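Local coordinates for protein CheQ (Campylobacter jejuni subsp. jejuni, PDB 6A51) that probably acts with CheP to control transcription of the core chemotaxis operon cheVAW, at residues Ala43-Glu51 with Ile61-His72. Numbering follows the deposited sequence.
Sequences AYKFWKNVE and IFLHRNCILEKH
E51 and H64 join the two backbones where the loop 43-51 runs into strand 52-55 beside strand 62-64: H64 N donates to E51 O at 3.0 Å. This extends the antiparallel pairing of strands 52-55 and 62-64, neighbours in the four-stranded mixed sheet, back to the loop residue E51. A second backbone donor, E51 N, points at the thiol sulphur C67 SG, 3.4 Å away and almost linear. SG is placed for this by a chi1 of 88°, which sets it between its own backbone N and carbonyl carbon; it also lies against V50.

The side chains of E51 and H64 run alongside each other, with carboxylate and imidazole planes 81° apart. E51 OE1 stands 3.2 Å above one face of the H64 ring, toward its rim, while N66 N makes a weak bond to H64 ND1 in the ring plane and Y27 meets the ring edge-to-face.

W47 lies between the turn of its own segment and the chain beyond C67. Y44 CA sits over the centre of one indole face; on the opposite face L69 CD1 makes a CH-pi contact 3.9 Å from the five-membered ring centroid, 15° off its normal. I68 CD1 approaches the indole edge at W47 CZ3. Y44 in turn meets I61 CG2 over a ring face and packs its CB on L63 CD2 at 3.9 Å.

Polar bonding thus fixes the strand-proximal end, with a thiol serving as acceptor for a backbone N-H, whereas apolar and CH-pi packing of Y44 and W47 holds the turn of the loop against I61, L63, I68 and L69.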
ATOM      1  N   ALA A  43      -8.819 -16.248  14.469  1.00 29.80           N
ATOM      2  CA  ALA A  43      -9.761 -15.824  15.498  1.00 28.29           C
ATOM      3  C   ALA A  43     -10.741 -14.770  14.984  1.00 36.13           C
ATOM      4  O   ALA A  43     -11.917 -14.773  15.362  1.00 44.27           O
ATOM      5  CB  ALA A  43      -9.001 -15.295  16.712  1.00 33.51           C
ATOM      6  N   TYR A  44     -10.287 -13.875  14.105  1.00 41.10           N
ATOM      7  CA  TYR A  44     -11.161 -12.817  13.612  1.00 38.06           C
ATOM      8  C   TYR A  44     -12.360 -13.368  12.832  1.00 36.43           C
ATOM      9  O   TYR A  44     -13.390 -12.692  12.739  1.00 37.26           O
ATOM     10  CB  TYR A  44     -10.362 -11.837  12.737  1.00 35.34           C
ATOM     11  CG  TYR A  44     -10.115 -12.383  11.353  1.00 35.18           C
ATOM     12  CD1 TYR A  44     -11.045 -12.193  10.333  1.00 30.94           C
ATOM     13  CD2 TYR A  44      -8.967 -13.114  11.069  1.00 40.15           C
ATOM     14  CE1 TYR A  44     -10.845 -12.738   9.074  1.00 36.29           C
ATOM     15  CE2 TYR A  44      -8.749 -13.650   9.804  1.00 41.41           C
ATOM     16  CZ  TYR A  44      -9.690 -13.461   8.809  1.00 37.34           C
ATOM     17  OH  TYR A  44      -9.476 -13.984   7.541  1.00 34.54           O
ATOM     18  N   LYS A  45     -12.253 -14.568  12.256  1.00 30.53           N
ATOM     19  CA  LYS A  45     -13.384 -15.137  11.525  1.00 36.44           C
ATOM     20  C   LYS A  45     -14.586 -15.412  12.422  1.00 38.63           C
ATOM     21  O   LYS A  45     -15.698 -15.585  11.914  1.00 46.88           O
ATOM     22  CB  LYS A  45     -12.981 -16.439  10.830  1.00 31.95           C
ATOM     23  CG  LYS A  45     -11.779 -16.334   9.944  1.00 31.00           C
ATOM     24  CD  LYS A  45     -11.897 -17.267   8.759  1.00 42.63           C
ATOM     25  CE  LYS A  45     -10.528 -17.673   8.247  1.00 42.25           C
ATOM     26  NZ  LYS A  45     -10.569 -18.301   6.900  1.00 61.58           N
ATOM     27  N   PHE A  46     -14.395 -15.466  13.737  1.00 42.25           N
ATOM     28  CA  PHE A  46     -15.462 -15.831  14.655  1.00 34.05           C
ATOM     29  C   PHE A  46     -16.013 -14.664  15.455  1.00 35.00           C
ATOM     30  O   PHE A  46     -17.050 -14.825  16.103  1.00 42.92           O
ATOM     31  CB  PHE A  46     -14.981 -16.915  15.621  1.00 19.21           C
ATOM     32  CG  PHE A  46     -14.526 -18.149  14.937  1.00 41.29           C
ATOM     33  CD1 PHE A  46     -15.446 -19.073  14.464  1.00 43.66           C
ATOM     34  CD2 PHE A  46     -13.178 -18.384  14.745  1.00 41.07           C
ATOM     35  CE1 PHE A  46     -15.023 -20.219  13.827  1.00 49.70           C
ATOM     36  CE2 PHE A  46     -12.744 -19.528  14.106  1.00 44.57           C
ATOM     37  CZ  PHE A  46     -13.666 -20.444  13.643  1.00 55.71           C
ATOM     38  N   TRP A  47     -15.348 -13.512  15.469  1.00 40.77           N
ATOM     39  CA  TRP A  47     -16.030 -12.313  15.926  1.00 32.69           C
ATOM     40  C   TRP A  47     -17.162 -12.023  14.966  1.00 42.01           C
ATOM     41  O   TRP A  47     -17.053 -12.287  13.766  1.00 61.06           O
ATOM     42  CB  TRP A  47     -15.106 -11.091  15.972  1.00 35.77           C
ATOM     43  CG  TRP A  47     -13.726 -11.304  16.496  1.00 48.35           C
ATOM     44  CD1 TRP A  47     -13.276 -12.343  17.262  1.00 29.83           C
ATOM     45  CD2 TRP A  47     -12.606 -10.445  16.280  1.00 47.86           C
ATOM     46  NE1 TRP A  47     -11.940 -12.182  17.528  1.00 44.81           N
ATOM     47  CE2 TRP A  47     -11.505 -11.024  16.936  1.00 55.03           C
ATOM     48  CE3 TRP A  47     -12.426  -9.244  15.587  1.00 43.66           C
ATOM     49  CZ2 TRP A  47     -10.239 -10.438  16.925  1.00 53.52           C
ATOM     50  CZ3 TRP A  47     -11.174  -8.665  15.581  1.00 49.40           C
ATOM     51  CH2 TRP A  47     -10.096  -9.264  16.243  1.00 43.91           C
ATOM     52  N   LYS A  48     -18.204 -11.594  15.665  1.00 43.07           N
ATOM     53  CA  LYS A  48     -19.544 -11.227  15.303  1.00 59.46           C
ATOM     54  C   LYS A  48     -19.670 -10.050  14.430  1.00 68.94           C
ATOM     55  O   LYS A  48     -20.424 -10.074  13.487  1.00 46.56           O
ATOM     56  CB  LYS A  48     -20.279 -10.913  16.596  1.00 76.64           C
ATOM     57  CG  LYS A  48     -21.680 -10.401  16.417  1.00 83.22           C
ATOM     58  CD  LYS A  48     -22.421 -10.290  17.732  1.00100.78           C
ATOM     59  CE  LYS A  48     -23.559  -9.285  17.653  1.00 85.35           C
ATOM     60  NZ  LYS A  48     -24.291  -9.406  16.372  1.00 92.21           N
ATOM     61  N   ASN A  49     -18.972  -9.001  14.770  1.00 76.80           N
ATOM     62  CA  ASN A  49     -19.009  -7.869  13.923  1.00 58.66           C
ATOM     63  C   ASN A  49     -17.577  -7.740  13.588  1.00 63.58           C
ATOM     64  O   ASN A  49     -16.792  -7.445  14.444  1.00 83.67           O
ATOM     65  CB  ASN A  49     -19.484  -6.644  14.671  1.00 76.77           C
ATOM     66  CG  ASN A  49     -20.958  -6.682  14.977  1.00 78.55           C
ATOM     67  OD1 ASN A  49     -21.791  -6.862  14.097  1.00 66.89           O
ATOM     68  ND2 ASN A  49     -21.284  -6.503  16.231  1.00 59.46           N
ATOM     69  N   VAL A  50     -17.232  -8.060  12.349  1.00 39.39           N
ATOM     70  CA  VAL A  50     -15.854  -7.983  11.909  1.00 51.44           C
ATOM     71  C   VAL A  50     -15.771  -7.255  10.582  1.00 44.76           C
ATOM     72  O   VAL A  50     -16.491  -7.583   9.639  1.00 45.73           O
ATOM     73  CB  VAL A  50     -15.231  -9.382  11.756  1.00 48.55           C
ATOM     74  CG1 VAL A  50     -16.047 -10.223  10.786  1.00 40.25           C
ATOM     75  CG2 VAL A  50     -13.786  -9.272  11.292  1.00 35.40           C
ATOM     76  N   GLU A  51     -14.886  -6.273  10.504  1.00 46.65           N
ATOM     77  CA  GLU A  51     -14.706  -5.542   9.268  1.00 44.70           C
ATOM     78  C   GLU A  51     -13.302  -5.865   8.810  1.00 36.45           C
ATOM     79  O   GLU A  51     -12.336  -5.618   9.534  1.00 37.04           O
ATOM     80  CB  GLU A  51     -14.861  -4.040   9.500  1.00 42.66           C
ATOM     81  CG  GLU A  51     -16.219  -3.632  10.048  1.00 54.31           C
ATOM     82  CD  GLU A  51     -16.334  -2.137  10.267  1.00 81.46           C
ATOM     83  OE1 GLU A  51     -15.353  -1.417   9.987  1.00 80.78           O
ATOM     84  OE2 GLU A  51     -17.404  -1.682  10.721  1.00 62.63           O
ATOM     85  N   ILE A  61      -4.830 -10.189   5.022  1.00 30.13           N
ATOM     86  CA  ILE A  61      -6.017  -9.706   5.709  1.00 30.52           C
ATOM     87  C   ILE A  61      -5.658  -8.483   6.526  1.00 29.93           C
ATOM     88  O   ILE A  61      -4.669  -8.500   7.260  1.00 31.32           O
ATOM     89  CB  ILE A  61      -6.619 -10.799   6.602  1.00 34.77           C
ATOM     90  CG1 ILE A  61      -7.044 -11.981   5.737  1.00 33.49           C
ATOM     91  CG2 ILE A  61      -7.798 -10.244   7.371  1.00 41.17           C
ATOM     92  CD1 ILE A  61      -7.972 -11.577   4.619  1.00 29.64           C
ATOM     93  N   PHE A  62      -6.468  -7.429   6.409  1.00 23.97           N
ATOM     94  CA  PHE A  62      -6.376  -6.263   7.273  1.00 27.21           C
ATOM     95  C   PHE A  62      -7.668  -6.133   8.075  1.00 33.06           C
ATOM     96  O   PHE A  62      -8.763  -6.349   7.547  1.00 32.11           O
ATOM     97  CB  PHE A  62      -6.120  -4.990   6.454  1.00 24.86           C
ATOM     98  CG  PHE A  62      -4.818  -5.011   5.699  1.00 35.23           C
ATOM     99  CD1 PHE A  62      -4.736  -5.604   4.449  1.00 25.03           C
ATOM    100  CD2 PHE A  62      -3.672  -4.459   6.249  1.00 32.86           C
ATOM    101  CE1 PHE A  62      -3.541  -5.644   3.759  1.00 28.11           C
ATOM    102  CE2 PHE A  62      -2.465  -4.495   5.565  1.00 19.92           C
ATOM    103  CZ  PHE A  62      -2.400  -5.089   4.319  1.00 23.53           C
ATOM    104  N   LEU A  63      -7.539  -5.779   9.351  1.00 29.59           N
ATOM    105  CA  LEU A  63      -8.677  -5.604  10.242  1.00 23.15           C
ATOM    106  C   LEU A  63      -8.937  -4.123  10.441  1.00 27.78           C
ATOM    107  O   LEU A  63      -8.009  -3.353  10.701  1.00 39.65           O
ATOM    108  CB  LEU A  63      -8.428  -6.276  11.591  1.00 27.74           C
ATOM    109  CG  LEU A  63      -8.090  -7.768  11.476  1.00 39.59           C
ATOM    110  CD1 LEU A  63      -7.594  -8.355  12.796  1.00 26.81           C
ATOM    111  CD2 LEU A  63      -9.299  -8.507  10.958  1.00 33.76           C
ATOM    112  N   HIS A  64     -10.194  -3.726  10.318  1.00 33.05           N
ATOM    113  CA  HIS A  64     -10.551  -2.341  10.572  1.00 33.13           C
ATOM    114  C   HIS A  64     -10.501  -2.090  12.075  1.00 45.29           C
ATOM    115  O   HIS A  64     -11.005  -2.906  12.859  1.00 45.50           O
ATOM    116  CB  HIS A  64     -11.933  -2.056   9.993  1.00 34.94           C
ATOM    117  CG  HIS A  64     -12.252  -0.603   9.870  1.00 41.49           C
ATOM    118  ND1 HIS A  64     -12.248   0.254  10.949  1.00 50.83           N
ATOM    119  CD2 HIS A  64     -12.589   0.144   8.794  1.00 45.03           C
ATOM    120  CE1 HIS A  64     -12.566   1.470  10.543  1.00 38.66           C
ATOM    121  NE2 HIS A  64     -12.782   1.429   9.241  1.00 40.92           N
ATOM    122  N   ARG A  65      -9.880  -0.965  12.477  1.00 39.65           N
ATOM    123  CA  ARG A  65      -9.524  -0.754  13.886  1.00 46.31           C
ATOM    124  C   ARG A  65     -10.746  -0.661  14.781  1.00 42.62           C
ATOM    125  O   ARG A  65     -10.675  -1.019  15.963  1.00 52.93           O
ATOM    126  CB  ARG A  65      -8.697   0.517  14.055  1.00 41.02           C
ATOM    127  CG  ARG A  65      -7.420   0.508  13.303  1.00 47.96           C
ATOM    128  CD  ARG A  65      -6.794   1.885  13.150  1.00 40.18           C
ATOM    129  NE  ARG A  65      -5.365   1.689  13.059  1.00 47.31           N
ATOM    130  CZ  ARG A  65      -4.554   1.633  14.103  1.00 43.39           C
ATOM    131  NH1 ARG A  65      -5.047   1.828  15.321  1.00 46.07           N
ATOM    132  NH2 ARG A  65      -3.255   1.396  13.924  1.00 42.70           N
ATOM    133  N   ASN A  66     -11.854  -0.159  14.239  1.00 34.27           N
ATOM    134  CA  ASN A  66     -13.121  -0.003  14.932  1.00 41.39           C
ATOM    135  C   ASN A  66     -13.674  -1.350  15.400  1.00 54.91           C
ATOM    136  O   ASN A  66     -14.102  -1.458  16.555  1.00 72.37           O
ATOM    137  CB  ASN A  66     -14.054   0.760  13.982  1.00 47.80           C
ATOM    138  CG  ASN A  66     -15.441   1.018  14.537  1.00 81.52           C
ATOM    139  OD1 ASN A  66     -15.795   0.584  15.639  1.00 91.92           O
ATOM    140  ND2 ASN A  66     -16.231   1.788  13.776  1.00 88.99           N
ATOM    141  N   CYS A  67     -13.561  -2.407  14.594  1.00 48.71           N
ATOM    142  CA  CYS A  67     -14.098  -3.711  14.961  1.00 42.48           C
ATOM    143  C   CYS A  67     -13.252  -4.473  15.990  1.00 55.33           C
ATOM    144  O   CYS A  67     -13.679  -5.550  16.424  1.00 59.79           O
ATOM    145  CB  CYS A  67     -14.293  -4.571  13.701  1.00 45.48           C
ATOM    146  SG  CYS A  67     -12.874  -5.583  13.139  1.00 51.11           S
ATOM    147  N   ILE A  68     -12.086  -3.959  16.405  1.00 47.06           N
ATOM    148  CA  ILE A  68     -11.271  -4.667  17.397  1.00 52.40           C
ATOM    149  C   ILE A  68     -12.014  -4.733  18.731  1.00 47.95           C
ATOM    150  O   ILE A  68     -12.665  -3.762  19.151  1.00 58.83           O
ATOM    151  CB  ILE A  68      -9.896  -3.987  17.547  1.00 49.80           C
ATOM    152  CG1 ILE A  68      -9.191  -3.912  16.195  1.00 43.57           C
ATOM    153  CG2 ILE A  68      -8.987  -4.777  18.480  1.00 40.27           C
ATOM    154  CD1 ILE A  68      -8.870  -5.269  15.620  1.00 30.02           C
ATOM    155  N   LEU A  69     -11.929  -5.885  19.404  1.00 63.85           N
ATOM    156  CA  LEU A  69     -12.607  -6.077  20.688  1.00 64.82           C
ATOM    157  C   LEU A  69     -11.922  -5.285  21.804  1.00 68.63           C
ATOM    158  O   LEU A  69     -10.712  -5.030  21.760  1.00 62.12           O
ATOM    159  CB  LEU A  69     -12.627  -7.559  21.067  1.00 49.52           C
ATOM    160  CG  LEU A  69     -12.990  -8.602  20.009  1.00 52.91           C
ATOM    161  CD1 LEU A  69     -12.705 -10.010  20.513  1.00 46.56           C
ATOM    162  CD2 LEU A  69     -14.433  -8.481  19.615  1.00 38.74           C
ATOM    163  N   GLU A  70     -12.711  -4.895  22.822  1.00 77.01           N
ATOM    164  CA  GLU A  70     -12.122  -4.276  24.015  1.00 66.69           C
ATOM    165  C   GLU A  70     -11.190  -5.236  24.729  1.00 60.45           C
ATOM    166  O   GLU A  70     -10.169  -4.814  25.278  1.00 67.95           O
ATOM    167  CB  GLU A  70     -13.198  -3.790  24.984  1.00 52.36           C
ATOM    168  CG  GLU A  70     -13.800  -2.438  24.612  1.00 94.40           C
ATOM    169  CD  GLU A  70     -14.724  -2.504  23.402  1.00112.65           C
ATOM    170  OE1 GLU A  70     -15.108  -3.626  22.998  1.00109.04           O
ATOM    171  OE2 GLU A  70     -15.064  -1.431  22.852  1.00118.03           O
ATOM    172  N   LYS A  71     -11.511  -6.532  24.698  1.00 56.83           N
ATOM    173  CA  LYS A  71     -10.635  -7.586  25.206  1.00 52.04           C
ATOM    174  C   LYS A  71      -9.238  -7.536  24.602  1.00 54.49           C
ATOM    175  O   LYS A  71      -8.348  -8.252  25.073  1.00 51.19           O
ATOM    176  CB  LYS A  71     -11.251  -8.955  24.907  1.00 51.26           C
ATOM    177  CG  LYS A  71     -12.796  -8.968  24.892  1.00 61.10           C
ATOM    178  CD  LYS A  71     -13.325 -10.257  24.266  1.00 75.59           C
ATOM    179  CE  LYS A  71     -12.397 -11.438  24.559  1.00 58.38           C
ATOM    180  NZ  LYS A  71     -12.878 -12.675  23.903  1.00 64.47           N
ATOM    181  N   HIS A  72      -9.038  -6.734  23.559  1.00 58.29           N
ATOM    182  CA  HIS A  72      -7.815  -6.761  22.784  1.00 66.94           C
ATOM    183  C   HIS A  72      -7.223  -5.384  22.531  1.00 61.03           C
ATOM    184  O   HIS A  72      -6.205  -5.296  21.835  1.00 57.56           O
ATOM    185  CB  HIS A  72      -8.059  -7.457  21.438  1.00 51.15           C
ATOM    186  CG  HIS A  72      -8.198  -8.943  21.545  1.00 60.54           C
ATOM    187  ND1 HIS A  72      -9.080  -9.665  20.770  1.00 69.60           N
ATOM    188  CD2 HIS A  72      -7.563  -9.843  22.333  1.00 56.47           C
ATOM    189  CE1 HIS A  72      -8.981 -10.948  21.073  1.00 55.24           C
ATOM    190  NE2 HIS A  72      -8.069 -11.082  22.019  1.00 54.85           N
TER